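PDB 4GUA: Non-structural polyprotein from Sindbis virus, which carries the nsP2 cysteine protease, which probably processes the viral replicase polyprotein, together with the macro and zinc-binding domains of nsP3 in one uncleaved precursor fragment. Local coordinates for residues 151-156 against 270-275; 145-150 against 236-241. All coordinates share one frame; numbering follows the deposited sequence.

Contact 1. Residues 151-156 against 270-275; sequences NLPHAL and YGYADR
Leu-152 and Ala-273 mark the closest backbone approach, their CA atoms 6.0 Å apart. Residues 151-152 form a short strand and the chain then runs on as a loop, while 270-275 is the irregular link between strand 263-269 and helix 275-286. Side chains of 152-156 meet the backbone and side chains of 271-273.

The imidazole of His-154 carries much of the contact. With chi1 at 65°, CG stands between the backbone N and the carbonyl carbon, which carries the ring across to the 271-273 backbone. His-154 NE2 comes within 3.5 Å of Gly-271 CA, and the backbone N of Tyr-272 lies near the ring plane, at the edge. The CD2 edge points at the centre of one face of the Tyr-272 ring. Centroids 5.4 Å apart and planes at 87° define this as a T-shaped (edge-to-face) pair. On the far side of the imidazole, His-154 ND1 donates to O of Ala-155 at 2.7 Å, with an N-H...O angle of 157° and the oxygen almost in the ring plane. That bond should limit rotation of the ring and hold the CD2 edge over the tyrosine.

Pro-153 and Tyr-272 lie antiparallel alongside each other, Pro-153 CB 3.5 Å from Tyr-272 CE2, so proline and imidazole both pack on the one phenol. Farther along, Leu-156 CD2 meets the methyl CB of Ala-273 at 3.8 Å.

All the touching residues are buried. The contact sets the protease part of nsP2 against the end of a strand in its methyltransferase-like sheet. Leu-152 pairs through its backbone with Val-662 of strand 662-663. The Tyr-272 side chain also touches helices 275-286 and 323-333, its OH bonded to OD1 of Asn-326, and Asp-274 stands as N-cap of helix 275-286.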
loop_
_atom_site.group_PDB
_atom_site.type_symbol
_atom_site.label_atom_id
_atom_site.label_comp_id
_atom_site.label_asym_id
_atom_site.label_seq_id
_atom_site.Cartn_x
_atom_site.Cartn_y
_atom_site.Cartn_z
ATOM N N ASN A 151 12.193 -0.338 -0.765
ATOM C CA ASN A 151 11.590 -1.178 -1.790
ATOM C C ASN A 151 10.425 -0.409 -2.382
ATOM O O ASN A 151 9.455 -0.109 -1.694
ATOM C CB ASN A 151 11.116 -2.513 -1.212
ATOM C CG ASN A 151 12.247 -3.526 -1.070
ATOM O OD1 ASN A 151 13.359 -3.320 -1.577
ATOM N ND2 ASN A 151 11.964 -4.633 -0.388
ATOM N N LEU A 152 10.522 -0.101 -3.666
ATOM C CA LEU A 152 9.527 0.722 -4.329
ATOM C C LEU A 152 8.277 -0.093 -4.594
ATOM O O LEU A 152 8.364 -1.226 -5.047
ATOM C CB LEU A 152 10.093 1.271 -5.635
ATOM C CG LEU A 152 11.370 2.096 -5.453
ATOM C CD1 LEU A 152 12.016 2.390 -6.796
ATOM C CD2 LEU A 152 11.075 3.380 -4.708
ATOM N N PRO A 153 7.103 0.479 -4.302
ATOM C CA PRO A 153 5.852 -0.259 -4.487
ATOM C C PRO A 153 5.562 -0.538 -5.959
ATOM O O PRO A 153 4.803 -1.456 -6.273
ATOM C CB PRO A 153 4.796 0.682 -3.904
ATOM C CG PRO A 153 5.393 2.045 -3.989
ATOM C CD PRO A 153 6.877 1.866 -3.855
ATOM N N HIS A 154 6.163 0.243 -6.852
ATOM C CA HIS A 154 5.919 0.085 -8.281
ATOM C C HIS A 154 7.082 0.646 -9.100
ATOM O O HIS A 154 7.919 1.385 -8.585
ATOM C CB HIS A 154 4.606 0.770 -8.685
ATOM C CG HIS A 154 4.621 2.260 -8.525
ATOM N ND1 HIS A 154 5.320 3.092 -9.373
ATOM C CD2 HIS A 154 4.021 3.068 -7.618
ATOM C CE1 HIS A 154 5.152 4.346 -8.996
ATOM N NE2 HIS A 154 4.367 4.360 -7.935
ATOM N N ALA A 155 7.122 0.282 -10.376
ATOM C CA ALA A 155 8.174 0.721 -11.286
ATOM C C ALA A 155 8.129 2.225 -11.532
ATOM O O ALA A 155 7.104 2.869 -11.330
ATOM C CB ALA A 155 8.044 -0.018 -12.608
ATOM N N LEU A 156 9.248 2.776 -11.991
ATOM C CA LEU A 156 9.312 4.178 -12.374
ATOM C C LEU A 156 9.650 4.232 -13.859
ATOM O O LEU A 156 10.085 3.233 -14.436
ATOM C CB LEU A 156 10.402 4.895 -11.588
ATOM C CG LEU A 156 10.405 4.735 -10.072
ATOM C CD1 LEU A 156 11.540 5.556 -9.488
ATOM C CD2 LEU A 156 9.077 5.142 -9.467
ATOM N N TYR A 270 1.420 10.776 -9.851
ATOM C CA TYR A 270 2.582 10.172 -10.486
ATOM C C TYR A 270 2.866 8.766 -9.929
ATOM O O TYR A 270 3.959 8.231 -10.069
ATOM C CB TYR A 270 3.742 11.160 -10.440
ATOM C CG TYR A 270 3.269 12.479 -11.023
ATOM C CD1 TYR A 270 3.397 12.745 -12.381
ATOM C CD2 TYR A 270 2.621 13.423 -10.230
ATOM C CE1 TYR A 270 2.934 13.928 -12.925
ATOM C CE2 TYR A 270 2.154 14.617 -10.767
ATOM C CZ TYR A 270 2.310 14.860 -12.116
ATOM O OH TYR A 270 1.847 16.037 -12.662
ATOM N N GLY A 271 1.892 8.223 -9.206
ATOM C CA GLY A 271 2.056 6.981 -8.476
ATOM C C GLY A 271 2.268 7.377 -7.033
ATOM O O GLY A 271 2.131 8.559 -6.701
ATOM N N TYR A 272 2.554 6.417 -6.162
ATOM C CA TYR A 272 3.125 6.759 -4.868
ATOM C C TYR A 272 4.481 6.074 -4.710
ATOM O O TYR A 272 4.586 5.022 -4.077
ATOM C CB TYR A 272 2.178 6.235 -3.790
ATOM C CG TYR A 272 1.633 4.856 -4.137
ATOM C CD1 TYR A 272 0.565 4.706 -5.017
ATOM C CD2 TYR A 272 2.212 3.706 -3.614
ATOM C CE1 TYR A 272 0.084 3.450 -5.346
ATOM C CE2 TYR A 272 1.735 2.453 -3.935
ATOM C CZ TYR A 272 0.673 2.326 -4.800
ATOM O OH TYR A 272 0.205 1.064 -5.112
ATOM N N ALA A 273 5.545 6.733 -5.137
ATOM C CA ALA A 273 6.849 6.088 -5.104
ATOM C C ALA A 273 7.487 6.257 -3.737
ATOM O O ALA A 273 8.067 5.329 -3.185
ATOM C CB ALA A 273 7.750 6.640 -6.195
ATOM N N ASP A 274 7.382 7.467 -3.206
ATOM C CA ASP A 274 7.971 7.793 -1.924
ATOM C C ASP A 274 7.064 7.307 -0.799
ATOM O O ASP A 274 5.863 7.114 -0.984
ATOM C CB ASP A 274 8.228 9.295 -1.824
ATOM C CG ASP A 274 6.954 10.098 -1.752
ATOM O OD1 ASP A 274 6.267 10.226 -2.789
ATOM O OD2 ASP A 274 6.643 10.613 -0.655
ATOM N N ARG A 275 7.668 7.062 0.354
ATOM C CA ARG A 275 6.958 6.564 1.521
ATOM C C ARG A 275 5.752 7.441 1.876
ATOM O O ARG A 275 4.677 6.928 2.195
ATOM C CB ARG A 275 7.948 6.451 2.687
ATOM C CG ARG A 275 7.370 6.095 4.037
ATOM C CD ARG A 275 7.390 7.320 4.955
ATOM N NE ARG A 275 7.816 7.013 6.319
ATOM C CZ ARG A 275 7.094 6.313 7.185
ATOM N NH1 ARG A 275 5.916 5.818 6.828
ATOM N NH2 ARG A 275 7.558 6.087 8.406
#

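Contact 2. Residues 145-150 against 236-241; sequences LVPVNR and HHFQQC. With SO4 (sulfate ion), chain F.
Phe-238, in the first turn of helix 237-257, reaches across to Leu-145, Val-146, Pro-147 and Arg-150. Phe-238 CB lies 3.6 Å from O of Leu-145 and has Val-146 CG2 as a looser apolar neighbour. Because CG is anti to the backbone N (chi1 -167°), the ring extends from the helix toward the loop. CG and CD1 pass the same carbonyl oxygen, which approaches obliquely, whereas CD2, CE1 and CE2 have Pro-147 CD as a neighbour. At the tip, Phe-238 CZ is 3.3 Å from Pro-147 CD and 3.5 Å from Pro-147 CG. The proline comes from the opposite direction and sets its CD over the face, 3.5 Å from the centroid of the Phe-238 ring and 21° off the normal, which meets the definition of a CH-pi contact. Arg-150 CD is 4.4 Å from Phe-238 CE2, at the ring edge; the guanidinium continues to O of Ala-273 and the carboxylate of Glu-278.

A second patch forms round His-236. Its ring and CB lie across the Leu-145 side chain, with His-236 CD2 3.9 Å from Leu-145 CD1, while Val-146 CG2 touches His-236 CE1 at 3.7 Å. The same imidazole is the N-cap: ND1 accepts a weak bond, in the ring plane, from the backbone N of Phe-238, so one group both closes the helix start and packs on the loop.

Residues 147-150 make a type I turn, where Asn-149 ND2 donates to sulfate O4 at 2.8 Å and also bonds OD1 of Asp-67; the ion probably derives from the crystallisation liquor.

Val-148 bonds through its backbone to Gly-65. The protease loop, helix 52-64 and the start of helix 237-257, a helix of the methyltransferase-like domain, meet here, with Ile-61 touching both Pro-147 and Phe-238.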
loop_
_atom_site.group_PDB
_atom_site.type_symbol
_atom_site.label_atom_id
_atom_site.label_comp_id
_atom_site.label_asym_id
_atom_site.label_seq_id
_atom_site.Cartn_x
_atom_site.Cartn_y
_atom_site.Cartn_z
ATOM N N LEU A 145 18.543 11.002 -5.984
ATOM C CA LEU A 145 17.168 11.066 -6.470
ATOM C C LEU A 145 16.298 9.896 -5.997
ATOM O O LEU A 145 15.085 10.039 -5.856
ATOM C CB LEU A 145 17.159 11.165 -8.005
ATOM C CG LEU A 145 17.889 12.392 -8.581
ATOM C CD1 LEU A 145 17.926 12.375 -10.086
ATOM C CD2 LEU A 145 17.248 13.679 -8.120
ATOM N N VAL A 146 16.899 8.741 -5.756
ATOM C CA VAL A 146 16.142 7.620 -5.214
ATOM C C VAL A 146 16.793 7.163 -3.915
ATOM O O VAL A 146 18.015 7.008 -3.842
ATOM C CB VAL A 146 16.111 6.428 -6.202
ATOM C CG1 VAL A 146 15.196 5.339 -5.694
ATOM C CG2 VAL A 146 15.657 6.876 -7.576
ATOM N N PRO A 147 15.978 6.919 -2.884
ATOM C CA PRO A 147 16.520 6.407 -1.624
ATOM C C PRO A 147 16.935 4.954 -1.798
ATOM O O PRO A 147 16.124 4.164 -2.281
ATOM C CB PRO A 147 15.336 6.527 -0.667
ATOM C CG PRO A 147 14.153 6.350 -1.547
ATOM C CD PRO A 147 14.507 6.989 -2.864
ATOM N N VAL A 148 18.132 4.583 -1.368
ATOM C CA VAL A 148 18.642 3.255 -1.692
ATOM C C VAL A 148 18.054 2.178 -0.783
ATOM O O VAL A 148 18.093 0.991 -1.110
ATOM C CB VAL A 148 20.188 3.205 -1.622
ATOM C CG1 VAL A 148 20.665 3.255 -0.176
ATOM C CG2 VAL A 148 20.700 1.962 -2.301
ATOM N N ASN A 149 17.485 2.593 0.341
ATOM C CA ASN A 149 17.010 1.644 1.341
ATOM C C ASN A 149 15.549 1.253 1.173
ATOM O O ASN A 149 15.030 0.468 1.963
ATOM C CB ASN A 149 17.204 2.220 2.740
ATOM C CG ASN A 149 16.316 3.418 3.000
ATOM O OD1 ASN A 149 16.246 4.338 2.183
ATOM N ND2 ASN A 149 15.606 3.399 4.123
ATOM N N ARG A 150 14.895 1.782 0.142
ATOM C CA ARG A 150 13.454 1.600 -0.025
ATOM C C ARG A 150 13.101 0.573 -1.095
ATOM O O ARG A 150 13.633 0.606 -2.202
ATOM C CB ARG A 150 12.802 2.944 -0.381
ATOM C CG ARG A 150 11.321 2.861 -0.736
ATOM C CD ARG A 150 10.649 4.229 -0.607
ATOM N NE ARG A 150 9.254 4.221 -1.051
ATOM C CZ ARG A 150 8.232 3.806 -0.308
ATOM N NH1 ARG A 150 8.430 3.356 0.925
ATOM N NH2 ARG A 150 7.007 3.833 -0.797
ATOM N N HIS A 236 13.434 13.777 -11.771
ATOM C CA HIS A 236 13.168 12.358 -11.624
ATOM C C HIS A 236 11.724 12.060 -11.226
ATOM O O HIS A 236 11.025 12.917 -10.670
ATOM C CB HIS A 236 14.112 11.790 -10.562
ATOM C CG HIS A 236 14.366 10.325 -10.708
ATOM N ND1 HIS A 236 13.445 9.378 -10.326
ATOM C CD2 HIS A 236 15.423 9.641 -11.205
ATOM C CE1 HIS A 236 13.922 8.172 -10.573
ATOM N NE2 HIS A 236 15.123 8.305 -11.107
ATOM N N HIS A 237 11.299 10.832 -11.518
ATOM C CA HIS A 237 9.949 10.378 -11.236
ATOM C C HIS A 237 9.718 10.344 -9.730
ATOM O O HIS A 237 8.767 10.926 -9.224
ATOM C CB HIS A 237 9.728 8.992 -11.837
ATOM C CG HIS A 237 8.308 8.524 -11.769
ATOM N ND1 HIS A 237 7.894 7.307 -12.270
ATOM C CD2 HIS A 237 7.199 9.116 -11.262
ATOM C CE1 HIS A 237 6.598 7.164 -12.070
ATOM N NE2 HIS A 237 6.150 8.247 -11.462
ATOM N N PHE A 238 10.566 9.619 -9.016
ATOM C CA PHE A 238 10.541 9.649 -7.562
ATOM C C PHE A 238 10.428 11.071 -7.022
ATOM O O PHE A 238 9.632 11.326 -6.114
ATOM C CB PHE A 238 11.794 8.988 -6.982
ATOM C CG PHE A 238 11.686 8.715 -5.514
ATOM C CD1 PHE A 238 12.052 9.681 -4.584
ATOM C CD2 PHE A 238 11.174 7.511 -5.058
ATOM C CE1 PHE A 238 11.937 9.437 -3.221
ATOM C CE2 PHE A 238 11.055 7.258 -3.703
ATOM C CZ PHE A 238 11.434 8.225 -2.782
ATOM N N GLN A 239 11.200 11.998 -7.584
ATOM C CA GLN A 239 11.171 13.381 -7.115
ATOM C C GLN A 239 9.822 14.012 -7.391
ATOM O O GLN A 239 9.352 14.842 -6.627
ATOM C CB GLN A 239 12.263 14.215 -7.779
ATOM C CG GLN A 239 12.357 15.636 -7.250
ATOM C CD GLN A 239 13.669 16.305 -7.619
ATOM O OE1 GLN A 239 13.898 16.648 -8.779
ATOM N NE2 GLN A 239 14.538 16.492 -6.630
ATOM N N GLN A 240 9.216 13.639 -8.508
ATOM C CA GLN A 240 7.919 14.182 -8.860
ATOM C C GLN A 240 6.874 13.718 -7.848
ATOM O O GLN A 240 6.009 14.491 -7.448
ATOM C CB GLN A 240 7.528 13.765 -10.278
ATOM C CG GLN A 240 6.321 14.504 -10.809
ATOM C CD GLN A 240 6.156 14.354 -12.297
ATOM O OE1 GLN A 240 6.544 13.345 -12.877
ATOM N NE2 GLN A 240 5.566 15.355 -12.927
ATOM N N CYS A 241 6.963 12.459 -7.423
ATOM C CA CYS A 241 6.050 11.941 -6.409
ATOM C C CYS A 241 6.189 12.756 -5.137
ATOM O O CYS A 241 5.188 13.182 -4.557
ATOM C CB CYS A 241 6.315 10.457 -6.124
ATOM S SG CYS A 241 5.659 9.329 -7.388
HETATM S S SO4 F . 16.104 0.267 5.939
HETATM O O1 SO4 F . 16.419 -1.090 5.496
HETATM O O2 SO4 F . 15.665 0.240 7.332
HETATM O O3 SO4 F . 17.303 1.101 5.829
HETATM O O4 SO4 F . 15.027 0.807 5.107
#

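From the N terminus the chain passes 145-150 and then 151-156 without a break, both in the nsP2 protease part of the chain. Residues 236-241 return first and complete contact 2, with 85 residues intervening; 270-275 follows and completes contact 1, with 113. The segments alternate, so the two loops cross rather than nest. Their centres lie 8 Å apart, and a probable hydrogen bond from His-237 NE2 to Tyr-270 O, 2.6 Å, links them, as does Arg-150 with Ala-273. One continuous run, 145-156, thereby meets both the start of helix 237-257 and the link after strand 263-269, elements of a methyltransferase-like alpha/beta fold with sheet order 3-2-1-4-5-7-6.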